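PDB 4K7B: extrinsic protein in photosystem II from Chaetoceros gracilis, which is an extrinsic subunit of diatom photosystem II, with a PsbQ-like domain in the crystallised part, and probably binds the lumenal side of the complex to support oxygen evolution. Local coordinates for residues Arg11-Tyr16 with Gly48-Asn53; Ile20-Asp25 with Arg93-Ile98; Ala34-Lys39 with Glu66-Ile71. One frame throughout, in Å; residues are numbered along the deposited sequence. Where two conformers were deposited one is given.

Contact 1: Arg11-Tyr16 with Gly48-Asn53; sequences RARGLY and GAYPTN. With SO4 (sulfate ion), chain B.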
# COMPACT_ATOMS: atom_id res chain seq x y z
N ARG A 11 6.13 -12.29 -7.65
CA ARG A 11 6.73 -11.06 -8.16
C ARG A 11 5.78 -9.88 -7.92
O ARG A 11 6.20 -8.81 -7.46
CB ARG A 11 7.01 -11.24 -9.66
CG ARG A 11 8.23 -10.52 -10.19
CD ARG A 11 8.54 -10.91 -11.65
NE ARG A 11 9.45 -12.06 -11.76
CZ ARG A 11 9.13 -13.20 -12.36
NH1 ARG A 11 7.94 -13.35 -12.92
NH2 ARG A 11 10.01 -14.19 -12.42
N ALA A 12 4.50 -10.09 -8.21
CA ALA A 12 3.53 -9.03 -8.00
C ALA A 12 3.35 -8.70 -6.51
O ALA A 12 3.35 -7.53 -6.11
CB ALA A 12 2.20 -9.39 -8.64
N ARG A 13 3.23 -9.74 -5.69
CA ARG A 13 3.05 -9.53 -4.26
C ARG A 13 4.25 -8.82 -3.65
O ARG A 13 4.11 -7.89 -2.85
CB ARG A 13 2.75 -10.88 -3.57
CG ARG A 13 2.72 -10.85 -2.06
CD ARG A 13 2.13 -12.16 -1.51
NE ARG A 13 0.72 -12.28 -1.88
CZ ARG A 13 -0.27 -11.72 -1.20
NH1 ARG A 13 -0.02 -11.02 -0.10
NH2 ARG A 13 -1.53 -11.87 -1.62
N GLY A 14 5.46 -9.25 -4.05
CA GLY A 14 6.68 -8.66 -3.55
C GLY A 14 6.84 -7.22 -3.99
O GLY A 14 6.90 -6.31 -3.17
N LEU A 15 6.90 -7.00 -5.30
CA LEU A 15 7.22 -5.67 -5.82
C LEU A 15 6.11 -4.66 -5.51
O LEU A 15 6.36 -3.57 -4.95
CB LEU A 15 7.50 -5.73 -7.31
CG LEU A 15 8.77 -6.49 -7.71
CD1 LEU A 15 8.84 -6.62 -9.23
CD2 LEU A 15 9.99 -5.76 -7.16
N TYR A 16 4.86 -5.03 -5.82
CA TYR A 16 3.78 -4.06 -5.67
C TYR A 16 3.36 -3.97 -4.20
O TYR A 16 3.05 -2.88 -3.71
CB TYR A 16 2.61 -4.37 -6.60
CG TYR A 16 3.07 -4.34 -8.04
CD1 TYR A 16 3.62 -3.17 -8.57
CD2 TYR A 16 2.99 -5.47 -8.84
CE1 TYR A 16 4.07 -3.14 -9.87
CE2 TYR A 16 3.45 -5.44 -10.14
CZ TYR A 16 3.98 -4.27 -10.65
OH TYR A 16 4.43 -4.23 -11.94
N GLY A 48 -2.14 -9.12 -10.12
CA GLY A 48 -1.03 -10.07 -10.13
C GLY A 48 -1.01 -11.03 -8.96
O GLY A 48 -0.61 -12.19 -9.09
N ALA A 49 -1.41 -10.54 -7.79
CA ALA A 49 -1.51 -11.40 -6.61
C ALA A 49 -2.71 -12.34 -6.69
O ALA A 49 -2.69 -13.42 -6.09
CB ALA A 49 -1.60 -10.56 -5.33
N TYR A 50 -3.75 -11.92 -7.41
CA TYR A 50 -4.98 -12.68 -7.53
C TYR A 50 -5.38 -12.94 -8.98
O TYR A 50 -6.42 -12.45 -9.43
CB TYR A 50 -6.12 -11.97 -6.79
CG TYR A 50 -5.77 -11.63 -5.36
CD1 TYR A 50 -5.36 -12.62 -4.47
CD2 TYR A 50 -5.79 -10.32 -4.91
CE1 TYR A 50 -5.02 -12.32 -3.17
CE2 TYR A 50 -5.45 -10.01 -3.61
CZ TYR A 50 -5.05 -11.02 -2.74
OH TYR A 50 -4.71 -10.73 -1.44
N PRO A 51 -4.57 -13.72 -9.72
CA PRO A 51 -4.85 -13.98 -11.13
C PRO A 51 -6.11 -14.82 -11.37
O PRO A 51 -6.70 -14.74 -12.45
CB PRO A 51 -3.62 -14.78 -11.58
CG PRO A 51 -3.11 -15.41 -10.32
CD PRO A 51 -3.31 -14.34 -9.29
N THR A 52 -6.52 -15.60 -10.38
CA THR A 52 -7.60 -16.56 -10.60
C THR A 52 -8.73 -16.40 -9.59
O THR A 52 -9.89 -16.62 -9.93
CB THR A 52 -7.06 -18.01 -10.50
OG1 THR A 52 -5.92 -18.14 -11.36
CG2 THR A 52 -8.13 -19.02 -10.92
N ASN A 53 -8.39 -16.04 -8.36
CA ASN A 53 -9.38 -15.91 -7.29
C ASN A 53 -10.14 -14.60 -7.42
O ASN A 53 -9.69 -13.56 -6.95
CB ASN A 53 -8.69 -15.97 -5.93
CG ASN A 53 -9.66 -16.11 -4.77
OD1 ASN A 53 -10.82 -15.72 -4.86
ND2 ASN A 53 -9.18 -16.67 -3.67
S SO4 B . -5.13 -16.52 -6.69
O1 SO4 B . -5.06 -17.50 -7.76
O2 SO4 B . -3.81 -16.02 -6.31
O3 SO4 B . -5.97 -15.45 -7.16
O4 SO4 B . -5.77 -17.07 -5.49
O HOH W 1 -1.68 -13.88 -3.59
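A12 and R13 of helix 6-21 lie against G48 and A49 at the end of helix 39-49, with the CA atoms of A12 and G48 5.1 Å apart. The methyl of A12 rests on bare backbone, its CB 3.6 Å from G48 C. G48 has no side chain, and there is no room for one beside that methyl, which lets the helices come this close.

R13 reaches further along. Its CG stands anti to the backbone N (chi1 172°), and a bend at chi3 carries NH2 over to Y50. The bond from R13 NH2 to Y50 OH is weak, at 3.4 Å and 140°. The hydroxyl lies at the edge of the guanidinium, near its plane, and guanidinium and ring are turned 70° apart. N90 ties both ends: its backbone O takes R13 NH1 and its OD1 pairs with Y50 OH. Water 1 makes a second bridge, accepting from R13 NH2 at 2.8 Å and donating to A49 O at 2.7 Å.

In this helical, PsbQ-like domain, the contact joins helix 6-21 to the turn leading from helix 39-49 into helix 54-73. The Y50 ring lies in that turn. The A49 methyl covers one face, CB being 4.1 Å above the ring plane, and K56, K57 and A60 of helix 54-73 also touch the ring. An alanine here would remove the ring and hydroxyl and is likely to leave N90 OD1 and R13 NH2 without this partner and to open a gap beside the A49 methyl.

Past the ring, a sulfate, probably from the crystallisation liquor, sits at the start of helix 54-73. The N53 N to sulfate O3 hydrogen bond is 2.8 Å long. The same O3 also accepts from the backbone N of T52. N53 is the N-cap residue, and its OD1 accepts from K56 N.

Contact 2: Ile20-Asp25 with Arg93-Ile98; sequences IAALKD and RPLPEI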
# COMPACT_ATOMS: atom_id res chain seq x y z
N ILE A 20 3.32 -0.58 -1.91
CA ILE A 20 2.19 -0.18 -1.07
C ILE A 20 2.60 -0.01 0.40
O ILE A 20 2.23 0.96 1.05
CB ILE A 20 1.01 -1.17 -1.24
CG1 ILE A 20 0.49 -1.08 -2.68
CG2 ILE A 20 -0.07 -0.91 -0.21
CD1 ILE A 20 -0.36 -2.27 -3.10
N ALA A 21 3.41 -0.93 0.91
CA ALA A 21 3.86 -0.83 2.29
C ALA A 21 4.71 0.41 2.51
O ALA A 21 4.68 1.00 3.59
CB ALA A 21 4.65 -2.09 2.67
N ALA A 22 5.46 0.81 1.48
CA ALA A 22 6.34 1.96 1.58
C ALA A 22 5.57 3.27 1.76
O ALA A 22 6.18 4.30 2.08
CB ALA A 22 7.25 2.05 0.35
N LEU A 23 4.26 3.23 1.53
CA LEU A 23 3.43 4.42 1.72
C LEU A 23 3.16 4.77 3.19
O LEU A 23 2.49 5.76 3.45
CB LEU A 23 2.09 4.27 0.99
CG LEU A 23 2.21 4.27 -0.53
CD1 LEU A 23 0.90 3.83 -1.18
CD2 LEU A 23 2.63 5.63 -1.03
N LYS A 24 3.68 3.99 4.13
CA LYS A 24 3.35 4.19 5.55
C LYS A 24 3.56 5.64 6.01
O LYS A 24 2.68 6.23 6.64
CB LYS A 24 4.15 3.24 6.43
CG LYS A 24 3.81 3.37 7.91
CD LYS A 24 4.60 2.37 8.74
CE LYS A 24 4.49 2.67 10.23
NZ LYS A 24 5.17 3.95 10.59
N ASP A 25 4.72 6.20 5.70
CA ASP A 25 5.00 7.58 6.09
C ASP A 25 4.07 8.59 5.41
O ASP A 25 3.59 9.53 6.05
CB ASP A 25 6.47 7.93 5.82
CG ASP A 25 7.41 7.32 6.84
OD1 ASP A 25 7.10 7.37 8.05
OD2 ASP A 25 8.45 6.79 6.43
N ARG A 93 2.75 -7.09 4.35
CA ARG A 93 3.37 -6.80 5.62
C ARG A 93 4.03 -5.43 5.61
O ARG A 93 4.55 -5.00 4.58
CB ARG A 93 4.37 -7.90 5.98
CG ARG A 93 3.66 -9.25 6.13
CD ARG A 93 4.61 -10.39 6.44
NE ARG A 93 3.86 -11.57 6.88
CZ ARG A 93 3.32 -12.46 6.07
NH1 ARG A 93 3.44 -12.32 4.75
NH2 ARG A 93 2.65 -13.50 6.56
N PRO A 94 3.99 -4.71 6.73
CA PRO A 94 4.70 -3.44 6.79
C PRO A 94 6.20 -3.64 6.61
O PRO A 94 6.71 -4.75 6.75
CB PRO A 94 4.40 -2.92 8.19
CG PRO A 94 3.15 -3.64 8.61
CD PRO A 94 3.25 -4.99 7.98
N LEU A 95 6.91 -2.57 6.27
CA LEU A 95 8.35 -2.68 6.10
C LEU A 95 9.07 -2.49 7.45
O LEU A 95 8.49 -1.96 8.40
CB LEU A 95 8.83 -1.73 5.00
CG LEU A 95 8.45 -2.24 3.59
CD1 LEU A 95 8.51 -1.13 2.54
CD2 LEU A 95 9.30 -3.44 3.19
N PRO A 96 10.30 -3.01 7.57
CA PRO A 96 10.97 -2.92 8.88
C PRO A 96 11.08 -1.49 9.43
O PRO A 96 11.59 -0.60 8.76
CB PRO A 96 12.36 -3.54 8.61
CG PRO A 96 12.43 -3.76 7.12
CD PRO A 96 11.03 -3.87 6.64
N GLU A 97 10.58 -1.29 10.65
CA GLU A 97 10.45 0.05 11.22
C GLU A 97 11.67 0.54 11.99
O GLU A 97 11.55 1.36 12.91
CB GLU A 97 9.20 0.13 12.10
N ILE A 98 12.85 0.05 11.61
CA ILE A 98 14.11 0.46 12.24
C ILE A 98 15.01 1.21 11.26
O ILE A 98 16.20 1.41 11.51
CB ILE A 98 14.83 -0.73 12.84
O HOH W 2 5.76 -0.05 6.23
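R93 meets A21 through its backbone: its carbonyl O lies 3.5 Å from A21 CB. The R93 side chain starts away from the helix. P94 follows, and its CA is 5.3 Å from the CA of A21, the closest pair of CA atoms across the contact. The A21 methyl faces this chain and is met by R93 O, P94 CA and L95 CG.

L95 makes the apolar part of the contact. Its CG stands beside the backbone N and anti to the carbonyl carbon (chi1 -73°), which turns the branched end onto the helix end. CG lies 3.9 Å from A21 CB. CD1 goes on to A22, 3.8 Å from A22 N and 4.1 Å from A22 CB.

The place is the junction between helix 6-21 and helix 24-29. A21 to K24 form a type I beta turn, with K24 N bonded to A21 O at 3.2 Å. The chain after helix 76-89 runs across this corner on the surface of the helical domain. On the inner side, the A21 side chain also touches M87 of helix 76-89, and I20 O is hydrogen-bonded to Y83 OH.

The backbone of L95 is held by water. Water 2 accepts from L95 N at 2.8 Å and donates to A21 O at 3.0 Å, giving that carbonyl oxygen a second partner besides K24 N. Beyond L95 the loop leaves the helix end.

Contact 3: Ala34-Lys39 with Glu66-Ile71; sequences AIAEEK and EIFKAI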
# COMPACT_ATOMS: atom_id res chain seq x y z
N ALA A 34 1.22 11.07 -2.78
CA ALA A 34 2.12 9.91 -2.90
C ALA A 34 1.32 8.61 -3.13
O ALA A 34 1.70 7.71 -3.93
CB ALA A 34 2.98 9.79 -1.65
N ILE A 35 0.18 8.55 -2.45
CA ILE A 35 -0.68 7.39 -2.56
C ILE A 35 -1.26 7.35 -3.96
O ILE A 35 -1.23 6.31 -4.62
CB ILE A 35 -1.81 7.41 -1.52
CG1 ILE A 35 -1.25 7.59 -0.10
CG2 ILE A 35 -2.62 6.13 -1.60
CD1 ILE A 35 -2.35 7.70 0.95
N ALA A 36 -1.77 8.48 -4.44
CA ALA A 36 -2.31 8.53 -5.80
C ALA A 36 -1.24 8.20 -6.85
O ALA A 36 -1.55 7.65 -7.90
CB ALA A 36 -2.92 9.89 -6.06
N GLU A 37 -0.00 8.56 -6.56
CA GLU A 37 1.09 8.27 -7.46
C GLU A 37 1.40 6.78 -7.47
O GLU A 37 2.03 6.30 -8.41
CB GLU A 37 2.33 9.09 -7.10
CG GLU A 37 2.17 10.55 -7.45
CD GLU A 37 3.37 11.39 -7.08
OE1 GLU A 37 4.09 11.02 -6.14
OE2 GLU A 37 3.59 12.43 -7.75
N GLU A 38 0.97 6.05 -6.43
CA GLU A 38 1.09 4.57 -6.50
C GLU A 38 -0.15 3.75 -6.98
O GLU A 38 -0.27 2.51 -6.75
CB GLU A 38 1.55 4.02 -5.14
CG GLU A 38 2.87 4.56 -4.67
CD GLU A 38 4.06 3.96 -5.38
OE1 GLU A 38 5.17 4.48 -5.17
OE2 GLU A 38 3.91 2.97 -6.13
N LYS A 39 -1.07 4.43 -7.67
CA LYS A 39 -2.28 3.79 -8.19
C LYS A 39 -1.96 2.49 -8.92
O LYS A 39 -2.64 1.46 -8.77
CB LYS A 39 -3.03 4.73 -9.14
CG LYS A 39 -4.07 5.61 -8.47
CD LYS A 39 -4.69 6.59 -9.48
CE LYS A 39 -5.12 5.89 -10.76
NZ LYS A 39 -5.77 6.85 -11.72
N GLU A 66 -11.99 2.09 -1.30
CA GLU A 66 -12.19 2.69 0.01
C GLU A 66 -11.05 3.64 0.38
O GLU A 66 -11.29 4.76 0.91
CB GLU A 66 -12.34 1.61 1.09
CG GLU A 66 -12.95 2.13 2.37
CD GLU A 66 -14.40 2.53 2.19
OE1 GLU A 66 -14.87 3.44 2.91
OE2 GLU A 66 -15.08 1.94 1.33
N ILE A 67 -9.81 3.22 0.13
CA ILE A 67 -8.68 4.13 0.33
C ILE A 67 -8.87 5.43 -0.44
O ILE A 67 -8.69 6.53 0.10
CB ILE A 67 -7.34 3.48 -0.08
CG1 ILE A 67 -7.02 2.32 0.84
CG2 ILE A 67 -6.21 4.52 -0.07
CD1 ILE A 67 -5.88 1.47 0.33
N PHE A 68 -9.25 5.32 -1.72
CA PHE A 68 -9.39 6.55 -2.50
C PHE A 68 -10.62 7.43 -2.15
O PHE A 68 -10.56 8.65 -2.29
CB PHE A 68 -9.21 6.26 -4.00
CG PHE A 68 -7.77 6.04 -4.38
CD1 PHE A 68 -7.07 7.03 -5.05
CD2 PHE A 68 -7.10 4.88 -4.01
CE1 PHE A 68 -5.75 6.86 -5.38
CE2 PHE A 68 -5.77 4.70 -4.34
CZ PHE A 68 -5.09 5.70 -5.02
N LYS A 69 -11.68 6.81 -1.63
CA LYS A 69 -12.85 7.53 -1.11
C LYS A 69 -12.41 8.35 0.10
O LYS A 69 -12.77 9.54 0.26
CB LYS A 69 -13.94 6.54 -0.72
CG LYS A 69 -15.22 7.15 -0.16
CD LYS A 69 -16.25 6.06 0.10
CE LYS A 69 -17.60 6.63 0.51
NZ LYS A 69 -18.62 5.55 0.65
N ALA A 70 -11.62 7.71 0.95
CA ALA A 70 -11.09 8.40 2.12
C ALA A 70 -10.16 9.55 1.73
O ALA A 70 -10.21 10.62 2.34
CB ALA A 70 -10.38 7.44 3.05
N ILE A 71 -9.31 9.32 0.73
CA ILE A 71 -8.46 10.38 0.22
C ILE A 71 -9.29 11.56 -0.25
O ILE A 71 -8.98 12.71 0.07
CB ILE A 71 -7.57 9.89 -0.94
CG1 ILE A 71 -6.47 8.98 -0.39
CG2 ILE A 71 -6.97 11.08 -1.70
CD1 ILE A 71 -5.66 8.31 -1.48
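I35 of helix 32-37 and I71 of helix 54-73 make the closest aliphatic contact, with I35 CG2 3.7 Å from I71 CD1. The first torsion of I35 (chi1 -54°) sets CG1 beside the backbone N. This leaves CG2 anti to that N and facing the longer helix. The same methyl meets I67, at 4.2 Å between I35 CG2 and I67 CG2.

The aromatic contacts all fall on F68. Its ring projects between the two helices, and I71 CD1, from the same helix, covers one face, 4.0 Å above the plane and over the centre. The backbone of A36 comes to the ring edge, with its CA 3.8 Å from F68 CE1. K39 touches with its aliphatic chain: K39 CG lies 3.6 Å from F68 CZ and approaches obliquely.

These residues form one side of a helical bundle, consistent with the PsbQ-like clan. Helix 54-73 is one long rod, whereas the chain facing it is broken between helix 32-37 and helix 39-49. F68 packs across the break, touching A36 before it and K39 after it. Inside, I35 also meets V27, F42 and V79, and I67 meets F42, A82 and Y86, so both isoleucines belong to the apolar interior.

E38 N donates to I35 O at 2.9 Å, which closes the turn at the break. E38 is the N-cap residue of helix 39-49. Its side chain leads away from helix 54-73, and OE2 forms a salt bridge with R19 of helix 6-21.

In the fold
Contact 1 is buried, contact 3 partly so, and contact 2 lies largely at the surface. Contacts 1 and 2 use successive parts of helix 6-21, and their centres are 18 Å apart. Contacts 1 and 3 involve the two ends of the path through helix 39-49, but do not touch. Contacts 2 and 3 do touch: L23 packs on A34, I35 and E38. Contact 3 is nested within the loop that contact 2 closes. The chemistry follows the setting. Contact 1 pairs close backbones with an arginine, a tyrosine and a water. Contact 2 joins a few apolar atoms and one water bridge. Contact 3 is side-chain packing, mostly aliphatic and aromatic.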